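Local structure of cytosine deaminase (4R88) at residues V53-H58 and N302-Q307; L144-F149 and M170-V175; R204-H209 and R231-Q236. The protein probably catalyses the iron-dependent hydrolytic deamination of cytosine to uracil and ammonia in a barrel of the amidohydrolase type. All blocks are in the same frame, centred on the assembly; numbering follows the deposited sequence.

Contact 1 (V53-H58 and N302-Q307); sequences VEPHIH and NVCFAQ. With FE2 (Fe (II) ion), chain T; 1LD (5-fluorocytosine), chain S.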
loop_
_atom_site.group_PDB
_atom_site.type_symbol
_atom_site.label_atom_id
_atom_site.label_comp_id
_atom_site.label_asym_id
_atom_site.label_seq_id
_atom_site.Cartn_x
_atom_site.Cartn_y
_atom_site.Cartn_z
ATOM N N VAL B 53 -16.023 7.659 1.480
ATOM C CA VAL B 53 -16.818 6.996 2.497
ATOM C C VAL B 53 -15.914 6.015 3.226
ATOM O O VAL B 53 -15.108 5.325 2.597
ATOM C CB VAL B 53 -17.963 6.207 1.854
ATOM C CG1 VAL B 53 -18.809 5.512 2.917
ATOM C CG2 VAL B 53 -18.822 7.121 0.994
ATOM N N GLU B 54 -16.029 5.974 4.548
ATOM C CA GLU B 54 -15.373 4.944 5.358
ATOM C C GLU B 54 -16.469 4.045 5.964
ATOM O O GLU B 54 -17.014 4.339 7.022
ATOM C CB GLU B 54 -14.516 5.598 6.439
ATOM C CG GLU B 54 -13.908 4.601 7.421
ATOM C CD GLU B 54 -13.325 3.405 6.695
ATOM O OE1 GLU B 54 -12.203 3.518 6.148
ATOM O OE2 GLU B 54 -14.007 2.362 6.643
ATOM N N PRO B 55 -16.811 2.949 5.267
ATOM C CA PRO B 55 -18.013 2.175 5.590
ATOM C C PRO B 55 -17.805 1.168 6.721
ATOM O O PRO B 55 -18.755 0.481 7.113
ATOM C CB PRO B 55 -18.296 1.439 4.282
ATOM C CG PRO B 55 -16.914 1.230 3.701
ATOM C CD PRO B 55 -16.164 2.485 4.023
ATOM N N HIS B 56 -16.580 1.072 7.230
ATOM C CA HIS B 56 -16.287 0.115 8.286
ATOM C C HIS B 56 -15.059 0.530 9.075
ATOM O O HIS B 56 -13.933 0.340 8.624
ATOM C CB HIS B 56 -16.061 -1.267 7.672
ATOM C CG HIS B 56 -15.913 -2.355 8.681
ATOM N ND1 HIS B 56 -16.740 -3.460 8.708
ATOM C CD2 HIS B 56 -15.032 -2.517 9.695
ATOM C CE1 HIS B 56 -16.372 -4.253 9.695
ATOM N NE2 HIS B 56 -15.341 -3.704 10.308
ATOM N N ILE B 57 -15.277 1.086 10.260
ATOM C CA ILE B 57 -14.181 1.445 11.151
ATOM C C ILE B 57 -14.593 1.224 12.620
ATOM O O ILE B 57 -15.769 1.213 12.933
ATOM C CB ILE B 57 -13.721 2.889 10.899
ATOM C CG1 ILE B 57 -12.351 3.144 11.526
ATOM C CG2 ILE B 57 -14.783 3.903 11.402
ATOM C CD1 ILE B 57 -11.684 4.417 11.012
ATOM N N HIS B 58 -13.625 0.992 13.499
ATOM C CA HIS B 58 -13.905 0.790 14.925
ATOM C C HIS B 58 -13.446 2.001 15.729
ATOM O O HIS B 58 -12.358 1.977 16.301
ATOM C CB HIS B 58 -13.183 -0.459 15.441
ATOM C CG HIS B 58 -13.724 -1.732 14.881
ATOM N ND1 HIS B 58 -14.652 -2.501 15.549
ATOM C CD2 HIS B 58 -13.498 -2.354 13.701
ATOM C CE1 HIS B 58 -14.973 -3.544 14.808
ATOM N NE2 HIS B 58 -14.286 -3.477 13.682
ATOM N N ASN B 302 -22.384 -5.641 -5.275
ATOM C CA ASN B 302 -21.776 -4.435 -4.702
ATOM C C ASN B 302 -20.725 -4.751 -3.645
ATOM O O ASN B 302 -21.030 -5.368 -2.628
ATOM C CB ASN B 302 -22.849 -3.517 -4.088
ATOM C CG ASN B 302 -22.300 -2.134 -3.734
ATOM O OD1 ASN B 302 -21.669 -1.480 -4.562
ATOM N ND2 ASN B 302 -22.520 -1.698 -2.502
ATOM N N VAL B 303 -19.492 -4.308 -3.881
ATOM C CA VAL B 303 -18.406 -4.521 -2.940
ATOM C C VAL B 303 -17.583 -3.236 -2.817
ATOM O O VAL B 303 -17.485 -2.460 -3.773
ATOM C CB VAL B 303 -17.511 -5.763 -3.360
ATOM C CG1 VAL B 303 -16.885 -5.539 -4.722
ATOM C CG2 VAL B 303 -16.430 -6.069 -2.304
ATOM N N CYS B 304 -17.009 -2.993 -1.640
ATOM C CA CYS B 304 -16.209 -1.783 -1.440
ATOM C C CYS B 304 -15.122 -2.010 -0.400
ATOM O O CYS B 304 -15.105 -3.045 0.264
ATOM C CB CYS B 304 -17.099 -0.600 -1.039
ATOM S SG CYS B 304 -18.067 -0.902 0.443
ATOM N N PHE B 305 -14.210 -1.047 -0.274
ATOM C CA PHE B 305 -13.077 -1.184 0.636
ATOM C C PHE B 305 -13.240 -0.263 1.846
ATOM O O PHE B 305 -13.913 0.772 1.767
ATOM C CB PHE B 305 -11.757 -0.844 -0.072
ATOM C CG PHE B 305 -11.357 -1.810 -1.158
ATOM C CD1 PHE B 305 -11.180 -3.163 -0.888
ATOM C CD2 PHE B 305 -11.112 -1.351 -2.442
ATOM C CE1 PHE B 305 -10.774 -4.043 -1.898
ATOM C CE2 PHE B 305 -10.717 -2.227 -3.464
ATOM C CZ PHE B 305 -10.546 -3.571 -3.189
ATOM N N ALA B 306 -12.595 -0.631 2.947
ATOM C CA ALA B 306 -12.653 0.140 4.185
ATOM C C ALA B 306 -11.326 0.035 4.938
ATOM O O ALA B 306 -10.575 -0.906 4.726
ATOM C CB ALA B 306 -13.789 -0.366 5.053
ATOM N N GLN B 307 -11.048 0.986 5.828
ATOM C CA GLN B 307 -9.813 0.961 6.632
ATOM C C GLN B 307 -9.857 0.034 7.845
ATOM O O GLN B 307 -8.816 -0.461 8.291
ATOM C CB GLN B 307 -9.461 2.374 7.107
ATOM C CG GLN B 307 -9.071 3.286 5.967
ATOM C CD GLN B 307 -9.148 4.754 6.329
ATOM O OE1 GLN B 307 -8.162 5.340 6.777
ATOM N NE2 GLN B 307 -10.318 5.360 6.125
HETATM FE FE FE2 T . -14.009 -4.826 11.752
HETATM N N1 1LD S . -12.833 -6.698 15.788
HETATM C C6 1LD S . -12.038 -5.651 15.497
HETATM C C2 1LD S . -12.912 -7.733 14.938
HETATM O O2 1LD S . -13.734 -8.796 15.241
HETATM N N3 1LD S . -12.217 -7.774 13.789
HETATM C C4 1LD S . -11.407 -6.753 13.460
HETATM N N4 1LD S . -10.665 -6.815 12.237
HETATM C C5 1LD S . -11.294 -5.648 14.318
HETATM F F 1LD S . -10.504 -4.613 14.016
HETATM O O HOH W 1 -15.071 2.979 0.864
#

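Contact 2 (L144-F149 and M170-V175); sequences LQIVAF and MGADVV. With 1LD (5-fluorocytosine), chain S; EDO (1,2-ethanediol), chain C.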
loop_
_atom_site.group_PDB
_atom_site.type_symbol
_atom_site.label_atom_id
_atom_site.label_comp_id
_atom_site.label_asym_id
_atom_site.label_seq_id
_atom_site.Cartn_x
_atom_site.Cartn_y
_atom_site.Cartn_z
ATOM N N LEU B 144 -22.379 10.091 10.592
ATOM C CA LEU B 144 -21.917 8.862 11.233
ATOM C C LEU B 144 -23.045 7.855 11.430
ATOM O O LEU B 144 -24.105 8.203 11.956
ATOM C CB LEU B 144 -21.318 9.199 12.602
ATOM C CG LEU B 144 -20.700 8.065 13.427
ATOM C CD1 LEU B 144 -19.478 7.483 12.722
ATOM C CD2 LEU B 144 -20.321 8.570 14.808
ATOM N N GLN B 145 -22.818 6.614 11.004
ATOM C CA GLN B 145 -23.707 5.518 11.364
ATOM C C GLN B 145 -23.034 4.698 12.442
ATOM O O GLN B 145 -21.804 4.589 12.479
ATOM C CB GLN B 145 -24.021 4.631 10.167
ATOM C CG GLN B 145 -24.795 5.346 9.091
ATOM C CD GLN B 145 -25.145 4.432 7.940
ATOM O OE1 GLN B 145 -24.958 3.216 8.023
ATOM N NE2 GLN B 145 -25.662 5.014 6.857
ATOM N N ILE B 146 -23.839 4.144 13.337
ATOM C CA ILE B 146 -23.301 3.364 14.447
ATOM C C ILE B 146 -23.832 1.949 14.379
ATOM O O ILE B 146 -25.046 1.746 14.264
ATOM C CB ILE B 146 -23.696 3.990 15.794
ATOM C CG1 ILE B 146 -23.056 5.372 15.921
ATOM C CG2 ILE B 146 -23.277 3.061 16.953
ATOM C CD1 ILE B 146 -23.550 6.180 17.093
ATOM N N VAL B 147 -22.925 0.973 14.437
ATOM C CA VAL B 147 -23.312 -0.425 14.397
ATOM C C VAL B 147 -23.179 -1.002 15.796
ATOM O O VAL B 147 -22.147 -0.839 16.437
ATOM C CB VAL B 147 -22.398 -1.262 13.483
ATOM C CG1 VAL B 147 -22.965 -2.671 13.334
ATOM C CG2 VAL B 147 -22.230 -0.596 12.113
ATOM N N ALA B 148 -24.217 -1.678 16.272
ATOM C CA ALA B 148 -24.110 -2.377 17.539
ATOM C C ALA B 148 -23.369 -3.694 17.299
ATOM O O ALA B 148 -23.907 -4.647 16.724
ATOM C CB ALA B 148 -25.507 -2.581 18.170
ATOM N N PHE B 149 -22.107 -3.730 17.721
ATOM C CA PHE B 149 -21.208 -4.825 17.383
ATOM C C PHE B 149 -20.854 -5.631 18.627
ATOM O O PHE B 149 -20.199 -5.127 19.533
ATOM C CB PHE B 149 -19.944 -4.253 16.733
ATOM C CG PHE B 149 -18.844 -5.256 16.543
ATOM C CD1 PHE B 149 -19.064 -6.417 15.819
ATOM C CD2 PHE B 149 -17.582 -5.031 17.079
ATOM C CE1 PHE B 149 -18.036 -7.355 15.629
ATOM C CE2 PHE B 149 -16.546 -5.963 16.902
ATOM C CZ PHE B 149 -16.775 -7.119 16.171
ATOM N N MET B 170 -31.294 2.209 22.139
ATOM C CA MET B 170 -30.626 3.494 22.346
ATOM C C MET B 170 -30.376 4.243 21.037
ATOM O O MET B 170 -29.958 5.401 21.055
ATOM C CB MET B 170 -29.283 3.288 23.049
ATOM C CG MET B 170 -29.417 2.914 24.523
ATOM S SD MET B 170 -27.849 2.231 25.145
ATOM C CE MET B 170 -26.870 3.729 25.166
ATOM N N GLY B 171 -30.574 3.569 19.908
ATOM C CA GLY B 171 -30.526 4.246 18.627
ATOM C C GLY B 171 -29.356 3.908 17.732
ATOM O O GLY B 171 -29.087 4.644 16.788
ATOM N N ALA B 172 -28.658 2.804 17.994
ATOM C CA ALA B 172 -27.684 2.346 17.008
ATOM C C ALA B 172 -28.436 2.112 15.690
ATOM O O ALA B 172 -29.498 1.492 15.690
ATOM C CB ALA B 172 -26.991 1.079 17.478
ATOM N N ASP B 173 -27.883 2.618 14.586
ATOM C CA ASP B 173 -28.516 2.566 13.261
ATOM C C ASP B 173 -28.455 1.190 12.601
ATOM O O ASP B 173 -29.237 0.888 11.695
ATOM C CB ASP B 173 -27.827 3.562 12.313
ATOM C CG ASP B 173 -27.570 4.903 12.967
ATOM O OD1 ASP B 173 -28.538 5.677 13.119
ATOM O OD2 ASP B 173 -26.411 5.180 13.347
ATOM N N VAL B 174 -27.496 0.378 13.029
ATOM C CA VAL B 174 -27.160 -0.857 12.327
ATOM C C VAL B 174 -26.953 -1.974 13.344
ATOM O O VAL B 174 -26.383 -1.755 14.403
ATOM C CB VAL B 174 -25.853 -0.692 11.539
ATOM C CG1 VAL B 174 -25.615 -1.887 10.611
ATOM C CG2 VAL B 174 -25.853 0.620 10.742
ATOM N N VAL B 175 -27.432 -3.169 13.019
ATOM C CA VAL B 175 -27.251 -4.335 13.873
ATOM C C VAL B 175 -26.053 -5.124 13.368
ATOM O O VAL B 175 -25.991 -5.470 12.181
ATOM C CB VAL B 175 -28.509 -5.227 13.856
ATOM C CG1 VAL B 175 -28.281 -6.499 14.649
ATOM C CG2 VAL B 175 -29.719 -4.450 14.398
HETATM N N1 1LD S . -12.833 -6.698 15.788
HETATM C C6 1LD S . -12.038 -5.651 15.497
HETATM C C2 1LD S . -12.912 -7.733 14.938
HETATM O O2 1LD S . -13.734 -8.796 15.241
HETATM N N3 1LD S . -12.217 -7.774 13.789
HETATM C C4 1LD S . -11.407 -6.753 13.460
HETATM N N4 1LD S . -10.665 -6.815 12.237
HETATM C C5 1LD S . -11.294 -5.648 14.318
HETATM F F 1LD S . -10.504 -4.613 14.016
HETATM C C1 EDO C . -31.666 6.203 13.852
HETATM O O1 EDO C . -31.671 5.542 15.120
HETATM C C2 EDO C . -31.590 5.137 12.768
HETATM O O2 EDO C . -32.609 4.164 13.019
#

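Contact 3 (R204-H209 and R231-Q236); sequences RLVDVH and RGMGAQ. With FE2 (Fe (II) ion), chain T; 1LD (5-fluorocytosine), chain S.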
loop_
_atom_site.group_PDB
_atom_site.type_symbol
_atom_site.label_atom_id
_atom_site.label_comp_id
_atom_site.label_asym_id
_atom_site.label_seq_id
_atom_site.Cartn_x
_atom_site.Cartn_y
_atom_site.Cartn_z
ATOM N N ARG B 204 -33.937 -1.693 11.338
ATOM C CA ARG B 204 -32.557 -1.217 11.267
ATOM C C ARG B 204 -31.804 -1.855 10.113
ATOM O O ARG B 204 -32.249 -2.867 9.560
ATOM C CB ARG B 204 -31.816 -1.505 12.578
ATOM C CG ARG B 204 -32.488 -0.884 13.836
ATOM C CD ARG B 204 -32.593 0.626 13.693
ATOM N NE ARG B 204 -33.530 1.178 14.674
ATOM C CZ ARG B 204 -33.200 1.435 15.933
ATOM N NH1 ARG B 204 -34.094 1.910 16.775
ATOM N NH2 ARG B 204 -31.965 1.205 16.348
ATOM N N LEU B 205 -30.653 -1.271 9.772
ATOM C CA LEU B 205 -29.748 -1.882 8.811
ATOM C C LEU B 205 -28.974 -3.016 9.496
ATOM O O LEU B 205 -29.053 -3.188 10.706
ATOM C CB LEU B 205 -28.783 -0.846 8.208
ATOM C CG LEU B 205 -29.418 0.429 7.616
ATOM C CD1 LEU B 205 -28.355 1.370 7.047
ATOM C CD2 LEU B 205 -30.418 0.068 6.551
ATOM N N VAL B 206 -28.240 -3.790 8.704
ATOM C CA VAL B 206 -27.466 -4.926 9.202
ATOM C C VAL B 206 -26.073 -4.861 8.609
ATOM O O VAL B 206 -25.908 -4.577 7.419
ATOM C CB VAL B 206 -28.112 -6.267 8.780
ATOM C CG1 VAL B 206 -27.202 -7.440 9.101
ATOM C CG2 VAL B 206 -29.460 -6.433 9.458
ATOM N N ASP B 207 -25.066 -5.108 9.435
ATOM C CA ASP B 207 -23.695 -5.184 8.956
ATOM C C ASP B 207 -22.914 -6.106 9.887
ATOM O O ASP B 207 -22.536 -5.727 10.997
ATOM C CB ASP B 207 -23.040 -3.805 8.886
ATOM C CG ASP B 207 -21.661 -3.847 8.226
ATOM O OD1 ASP B 207 -21.260 -2.838 7.602
ATOM O OD2 ASP B 207 -20.971 -4.887 8.332
ATOM N N VAL B 208 -22.662 -7.312 9.398
ATOM C CA VAL B 208 -22.158 -8.392 10.231
ATOM C C VAL B 208 -20.693 -8.688 9.899
ATOM O O VAL B 208 -20.338 -8.785 8.726
ATOM C CB VAL B 208 -23.024 -9.671 10.012
ATOM C CG1 VAL B 208 -22.422 -10.882 10.719
ATOM C CG2 VAL B 208 -24.455 -9.444 10.480
ATOM N N HIS B 209 -19.840 -8.793 10.921
ATOM C CA HIS B 209 -18.487 -9.338 10.729
ATOM C C HIS B 209 -18.665 -10.795 10.441
ATOM O O HIS B 209 -18.936 -11.583 11.342
ATOM C CB HIS B 209 -17.646 -9.237 11.990
ATOM C CG HIS B 209 -17.133 -7.863 12.263
ATOM N ND1 HIS B 209 -17.970 -6.787 12.474
ATOM C CD2 HIS B 209 -15.871 -7.388 12.370
ATOM C CE1 HIS B 209 -17.246 -5.708 12.705
ATOM N NE2 HIS B 209 -15.970 -6.045 12.644
ATOM N N ARG B 231 -36.288 -12.412 3.760
ATOM C CA ARG B 231 -36.963 -11.325 4.457
ATOM C C ARG B 231 -37.129 -10.104 3.564
ATOM O O ARG B 231 -37.783 -9.129 3.948
ATOM C CB ARG B 231 -36.210 -10.965 5.734
ATOM C CG ARG B 231 -36.214 -12.070 6.779
ATOM C CD ARG B 231 -35.172 -11.788 7.841
ATOM N NE ARG B 231 -34.878 -12.959 8.667
ATOM C CZ ARG B 231 -35.198 -13.065 9.953
ATOM N NH1 ARG B 231 -35.824 -12.070 10.574
ATOM N NH2 ARG B 231 -34.882 -14.162 10.626
ATOM N N GLY B 232 -36.539 -10.158 2.375
ATOM C CA GLY B 232 -36.630 -9.064 1.424
ATOM C C GLY B 232 -35.830 -7.853 1.866
ATOM O O GLY B 232 -36.159 -6.721 1.524
ATOM N N MET B 233 -34.758 -8.097 2.607
ATOM C CA MET B 233 -33.971 -7.031 3.222
ATOM C C MET B 233 -32.611 -6.824 2.576
ATOM O O MET B 233 -31.785 -6.095 3.125
ATOM C CB MET B 233 -33.710 -7.372 4.693
ATOM C CG MET B 233 -34.925 -7.301 5.588
ATOM S SD MET B 233 -34.516 -8.009 7.200
ATOM C CE MET B 233 -33.316 -6.816 7.805
ATOM N N GLY B 234 -32.373 -7.476 1.438
ATOM C CA GLY B 234 -31.058 -7.494 0.811
ATOM C C GLY B 234 -30.300 -6.180 0.802
ATOM O O GLY B 234 -29.202 -6.093 1.330
ATOM N N ALA B 235 -30.906 -5.143 0.236
ATOM C CA ALA B 235 -30.252 -3.830 0.158
ATOM C C ALA B 235 -29.832 -3.245 1.522
ATOM O O ALA B 235 -28.890 -2.458 1.604
ATOM C CB ALA B 235 -31.150 -2.844 -0.587
ATOM N N GLN B 236 -30.535 -3.648 2.579
ATOM C CA GLN B 236 -30.274 -3.167 3.939
ATOM C C GLN B 236 -29.141 -3.905 4.662
ATOM O O GLN B 236 -28.760 -3.533 5.779
ATOM C CB GLN B 236 -31.564 -3.275 4.764
ATOM C CG GLN B 236 -32.706 -2.437 4.198
ATOM C CD GLN B 236 -34.074 -2.914 4.645
ATOM O OE1 GLN B 236 -34.195 -3.755 5.534
ATOM N NE2 GLN B 236 -35.117 -2.375 4.023
HETATM FE FE FE2 T . -14.009 -4.826 11.752
HETATM N N1 1LD S . -12.833 -6.698 15.788
HETATM C C6 1LD S . -12.038 -5.651 15.497
HETATM C C2 1LD S . -12.912 -7.733 14.938
HETATM O O2 1LD S . -13.734 -8.796 15.241
HETATM N N3 1LD S . -12.217 -7.774 13.789
HETATM C C4 1LD S . -11.407 -6.753 13.460
HETATM N N4 1LD S . -10.665 -6.815 12.237
HETATM C C5 1LD S . -11.294 -5.648 14.318
HETATM F F 1LD S . -10.504 -4.613 14.016
HETATM O O HOH W 2 -35.158 -3.408 8.353
#

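Contact 1 (V53-H58 and N302-Q307)
Glu54 lays its carboxylate across the start of Gln307, and OE1 collects two bonds from that one residue. Gln307 N donates to Glu54 OE1 at 2.8 Å from the syn side, somewhat out of the carboxylate plane. The amide NE2 of Gln307 reaches the anti lone pair of the same OE1 at 2.6 Å, with the carboxylate and amide planes turned 42° apart. Glu54 bends at chi2 (45°), which swings the acid round toward its own strand, where the anti lone pair of OE2 takes the N-H of His56 at 2.9 Å. Buried and held through both oxygens, the carboxylate is fixed in rotation, and the same group that ties the segments together also braces the backbone of a metal ligand.

The setting is the closure of a TIM barrel, where the first strand, which leads into the His-X-His signature of amidohydrolases, comes round to the eighth. His56 NE2 binds the iron(II) at 2.3 Å and His58 NE2 at 2.4 Å, with His209 and Asp308 completing the protein ligands; Asp308 directly follows Gln307. 5-Fluorocytosine sets C6 over one face of the His58 ring, toward its rim and 3.6 Å from His58 NE2. Ala306 packs between the segments: its CB rests on His56 CB at 3.6 Å and also meets Glu54 OE2. Further back, Pro55 CG lies against Phe305 O and Ala306 CB, the latter 3.8 Å away, while a water lies between Val53 O and Phe305 O.

Contact 2 (L144-F149 and M170-V175)
Val147 and Val174 meet obliquely on one face of two parallel neighbours, the third and fourth strands of the amidohydrolase barrel, which helix 160-169 links in a beta-alpha-beta unit. A chi1 of -172° leaves Val147 CG2 beside the backbone N, from where it meets Val174 CB at 3.7 Å. Val147 also touches His117 of strand 111-119. The other face belongs to Ala148 and Val175, which turn to helix 160-169; there Ala148 CB closes on Ala172 CB at 4.0 Å.

The backbone pairing is short. Ala148 N gives a sound bond to Val174 O at 2.9 Å, whereas Val174 N to Ile146 O is weak. At the end where this pairing stops, a side chain takes over: Asp173 offers the anti lone pair of OD2 to Ile146 N at 2.8 Å, and its OD1 forms a salt bridge with Lys135. Gly171, two residues earlier, ends helix 160-169 in a Schellman motif. Gln145 passes obliquely by Val174, its amide oxygen bonded to Arg115. At the active-site end of strand 143-149, Phe149 turns the edge of its ring to 5-fluorocytosine, CZ lying 3.6 Å from the ligand's O2.

Contact 3 (R204-H209 and R231-Q236)
Gln236 O accepts the N-H of Val206 at 3.0 Å, the single direct hydrogen bond between the two segments. The bond is nearly straight at the hydrogen (160°), with the donor tilted by about 20° from the carbonyl plane. The acceptor is set in place by a small turn: Gln236 N bonds back to Met233 O at 2.8 Å, closing the 3-10 segment 234-236 that delivers the chain into strand 237-241. In the amidohydrolase barrel this is the join between the fifth and sixth strands, with helix 220-231 between them ending at Gly232 in a Schellman motif.

Two apolar contacts accompany the bond. Leu205 crosses Gln236 at about a right angle; with CG beside the backbone N (chi1 -52°) and CD1 continuing the extended line, the side branch CD2 comes to 4.0 Å from Gln236 CB. On the next residue, Val206 CG2 meets the terminal methyl of Met233, CE, at 4.2 Å. A water joins Arg204 O to Gln236 OE1, but that side chain has two conformers, so the bridge is doubtful. The guanidinium of Arg204 leads elsewhere, bonding to Ile168 O.

Toward its other end the strand carries chemistry. Asp207 is held by Arg115 and Ser240, and His209 binds the iron(II) through NE2 at 2.5 Å while its ring stacks with Phe149 and meets His117 edge-to-face. The 5-fluorocytosine O2 lies 3.8 Å from His209 CD2. The bond to Gln236 O, with Leu205 CD2 beside its acceptor, thus joins the turn to the start of a strand that bears a metal ligand further along, and the backbone bonds of Val206 and Val208 with Thr238 carry the pairing on into strand 237-241.

The three contacts sample one barrel at separate seams. Contact 1 brings the first barrel strand against the last, and contacts 2 and 3 both fall in the sequence between its two segments, contact 2 closing before contact 3 begins. Centres lie about 15 Å apart from contact 1 to either of the others and about 12 Å from contact 2 to contact 3. The last two share a border, since strands 174-175 and 205-210 run side by side, with Val175 N 2.8 Å from Leu205 O. All three converge on the bound 5-fluorocytosine, and contacts 1 and 3 share the iron, so that residues remote in sequence build one active site.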